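Laccase (Botrytis aclada, PDB 3SQR) uses copper ions to oxidise phenolic compounds while reducing oxygen to water, and probably serves in lignin degradation and detoxification of lignin-derived products. Local coordinates at residues G250-L255 and N342-L347. Sequence-based numbering, arbitrary orientation.
With NAG (2-acetamido-2-deoxy-beta-D-glucopyranose), chain K; NAG (2-acetamido-2-deoxy-beta-D-glucopyranose), chain C; SO4 (sulfate ion), chain M.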
loop_
_atom_site.group_PDB
_atom_site.type_symbol
_atom_site.label_atom_id
_atom_site.label_comp_id
_atom_site.label_asym_id
_atom_site.label_seq_id
_atom_site.Cartn_x
_atom_site.Cartn_y
_atom_site.Cartn_z
ATOM N N GLY A 250 16.267 0.775 21.900
ATOM C CA GLY A 250 15.115 1.113 21.067
ATOM C C GLY A 250 14.202 1.986 21.872
ATOM O O GLY A 250 14.050 1.786 23.074
ATOM N N LYS A 251 13.528 2.897 21.202
ATOM C CA LYS A 251 12.620 3.804 21.819
ATOM C C LYS A 251 11.268 3.744 21.156
ATOM O O LYS A 251 11.172 3.603 19.949
ATOM C CB LYS A 251 13.134 5.265 21.758
ATOM C CG LYS A 251 14.036 5.673 22.915
ATOM C CD LYS A 251 14.283 7.226 22.973
ATOM C CE LYS A 251 13.066 8.048 23.523
ATOM N NZ LYS A 251 13.539 9.405 23.939
ATOM N N LYS A 252 10.234 3.906 21.974
ATOM C CA LYS A 252 8.889 4.039 21.501
ATOM C C LYS A 252 8.784 5.251 20.631
ATOM O O LYS A 252 9.369 6.338 20.913
ATOM C CB LYS A 252 7.891 4.215 22.621
ATOM C CG LYS A 252 7.645 2.938 23.448
ATOM C CD LYS A 252 7.201 1.750 22.592
ATOM C CE LYS A 252 6.724 0.547 23.407
ATOM N NZ LYS A 252 6.371 -0.668 22.521
ATOM N N PHE A 253 8.036 5.066 19.545
ATOM C CA PHE A 253 7.527 6.168 18.772
ATOM C C PHE A 253 6.867 7.160 19.727
ATOM O O PHE A 253 6.181 6.765 20.646
ATOM C CB PHE A 253 6.438 5.708 17.833
ATOM C CG PHE A 253 5.654 6.825 17.201
ATOM C CD1 PHE A 253 6.272 7.675 16.284
ATOM C CD2 PHE A 253 4.323 7.074 17.541
ATOM C CE1 PHE A 253 5.587 8.699 15.669
ATOM C CE2 PHE A 253 3.606 8.134 16.938
ATOM C CZ PHE A 253 4.259 8.966 15.998
ATOM N N GLU A 254 7.098 8.424 19.498
ATOM C CA GLU A 254 6.477 9.446 20.344
ATOM C C GLU A 254 5.879 10.508 19.502
ATOM O O GLU A 254 6.487 10.910 18.478
ATOM C CB GLU A 254 7.531 10.060 21.262
ATOM C CG GLU A 254 6.977 10.976 22.350
ATOM C CD GLU A 254 6.728 12.412 21.931
ATOM O OE1 GLU A 254 7.267 12.835 20.883
ATOM O OE2 GLU A 254 5.983 13.120 22.663
ATOM N N LEU A 255 4.749 11.018 19.956
ATOM C CA LEU A 255 3.966 12.021 19.290
ATOM C C LEU A 255 3.523 13.004 20.400
ATOM O O LEU A 255 3.012 12.542 21.400
ATOM C CB LEU A 255 2.710 11.378 18.679
ATOM C CG LEU A 255 1.749 12.338 17.989
ATOM C CD1 LEU A 255 2.408 13.323 16.967
ATOM C CD2 LEU A 255 0.530 11.604 17.416
ATOM N N ASN A 342 3.702 -5.299 22.043
ATOM C CA ASN A 342 4.593 -4.119 21.990
ATOM C C ASN A 342 4.479 -3.263 20.751
ATOM O O ASN A 342 5.289 -2.358 20.542
ATOM C CB ASN A 342 6.035 -4.505 22.212
ATOM C CG ASN A 342 6.267 -5.341 23.461
ATOM O OD1 ASN A 342 6.404 -6.578 23.357
ATOM N ND2 ASN A 342 6.322 -4.713 24.628
ATOM N N ALA A 343 3.413 -3.501 19.971
ATOM C CA ALA A 343 3.095 -2.642 18.794
ATOM C C ALA A 343 2.366 -1.417 19.308
ATOM O O ALA A 343 1.177 -1.270 19.125
ATOM C CB ALA A 343 2.231 -3.401 17.794
ATOM N N THR A 344 3.122 -0.538 19.949
ATOM C CA THR A 344 2.617 0.604 20.627
ATOM C C THR A 344 3.629 1.742 20.488
ATOM O O THR A 344 4.815 1.525 20.169
ATOM C CB THR A 344 2.447 0.372 22.168
ATOM O OG1 THR A 344 3.702 0.057 22.767
ATOM C CG2 THR A 344 1.426 -0.766 22.422
ATOM N N GLY A 345 3.128 2.917 20.772
ATOM C CA GLY A 345 3.912 4.134 20.895
ATOM C C GLY A 345 3.317 4.973 22.017
ATOM O O GLY A 345 2.423 4.523 22.713
ATOM N N ILE A 346 3.848 6.161 22.166
ATOM C CA ILE A 346 3.485 7.064 23.243
ATOM C C ILE A 346 3.111 8.415 22.725
ATOM O O ILE A 346 3.865 9.069 21.948
ATOM C CB ILE A 346 4.688 7.252 24.247
ATOM C CG1 ILE A 346 5.090 5.937 24.863
ATOM C CG2 ILE A 346 4.297 8.242 25.301
ATOM C CD1 ILE A 346 6.384 6.021 25.728
ATOM N N LEU A 347 1.914 8.858 23.141
ATOM C CA LEU A 347 1.431 10.172 22.966
ATOM C C LEU A 347 1.688 10.952 24.273
ATOM O O LEU A 347 1.330 10.452 25.311
ATOM C CB LEU A 347 -0.059 10.130 22.754
ATOM C CG LEU A 347 -0.694 11.511 22.575
ATOM C CD1 LEU A 347 -0.303 12.111 21.245
ATOM C CD2 LEU A 347 -2.197 11.379 22.676
HETATM C C1 NAG K . 6.545 -5.535 25.795
HETATM C C2 NAG K . 7.631 -4.978 26.677
HETATM C C3 NAG K . 7.639 -5.735 28.029
HETATM C C4 NAG K . 6.224 -5.639 28.592
HETATM C C5 NAG K . 5.262 -6.310 27.635
HETATM C C6 NAG K . 3.836 -6.175 28.134
HETATM C C7 NAG K . 9.432 -4.006 25.369
HETATM C C8 NAG K . 10.697 -4.241 24.617
HETATM N N2 NAG K . 8.863 -5.084 25.949
HETATM O O3 NAG K . 8.585 -5.129 28.880
HETATM O O4 NAG K . 6.075 -6.313 29.803
HETATM O O5 NAG K . 5.301 -5.575 26.457
HETATM O O6 NAG K . 3.035 -6.487 27.027
HETATM O O7 NAG K . 8.953 -2.850 25.405
HETATM C C1 NAG C . 7.166 9.656 10.952
HETATM C C2 NAG C . 6.837 11.042 11.500
HETATM C C3 NAG C . 6.879 12.012 10.335
HETATM C C4 NAG C . 8.229 11.999 9.633
HETATM C C5 NAG C . 8.704 10.534 9.369
HETATM C C6 NAG C . 10.209 10.453 9.335
HETATM C C7 NAG C . 5.130 11.679 13.093
HETATM C C8 NAG C . 3.655 11.770 13.446
HETATM N N2 NAG C . 5.479 11.118 11.944
HETATM O O3 NAG C . 6.543 13.321 10.728
HETATM O O4 NAG C . 8.131 12.700 8.379
HETATM O O5 NAG C . 8.460 9.667 10.448
HETATM O O6 NAG C . 10.609 9.226 8.722
HETATM O O7 NAG C . 6.022 12.105 13.834
HETATM S S SO4 M . 10.325 10.660 24.267
HETATM O O1 SO4 M . 11.604 10.854 24.932
HETATM O O2 SO4 M . 10.601 10.263 22.881
HETATM O O3 SO4 M . 9.564 9.599 24.906
HETATM O O4 SO4 M . 9.572 11.924 24.307
HETATM O O HOH W 1 5.957 -2.332 24.488
HETATM O O HOH W 2 7.163 2.442 18.892
#
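Phe253 meets Gly345 with the edge of its ring, the Gly345 CA lying near the ring plane. At another part of the edge, also in plane, lies the acetamido group of the chain C N-acetylglucosamine, with Phe253 CZ 3.8 Å from the sugar's C8. With CG anti to the backbone N and beside the carbonyl carbon (chi1 168°), the ring's CZ comes to the acetamido group of that sugar. Beyond the ring the two backbones pair as parallel strands. Ile346 N donates to Phe253 O (2.8 Å), and Leu255 N to Ile346 O (2.9 Å), so Ile346 uses both its N-H and its carbonyl on residues flanking Glu254. A water bridges Phe253 N and Thr344 O. Leu255 and Leu347 lie side by side on one face of the sheet, CG to CD1 3.9 Å. Ile346 is on the opposite face, with Glu254, and its CD1 meets Lys252 CB at 3.9 Å, the lysine and isoleucine side chains crossing at about a right angle. A bend at chi2 (-56°) turns the lysine chain along the segment 342-347, and its NZ hydrogen-bonds Thr344 OG1 (2.8 Å). Asn234 OD1 and a water give this ammonium further acceptors; the same water donates to O7 of the chain K sugar, which is carried by ND2 of the glycosylated Asn342. Both strands belong to the second cupredoxin-like domain of the multicopper oxidase, away from the copper sites. Strand 254-256 is the outermost of its mixed sheet, and strand 344-348 separates it from strand 323-327, whose Ile326 packs against Phe253, Leu255 and Leu347.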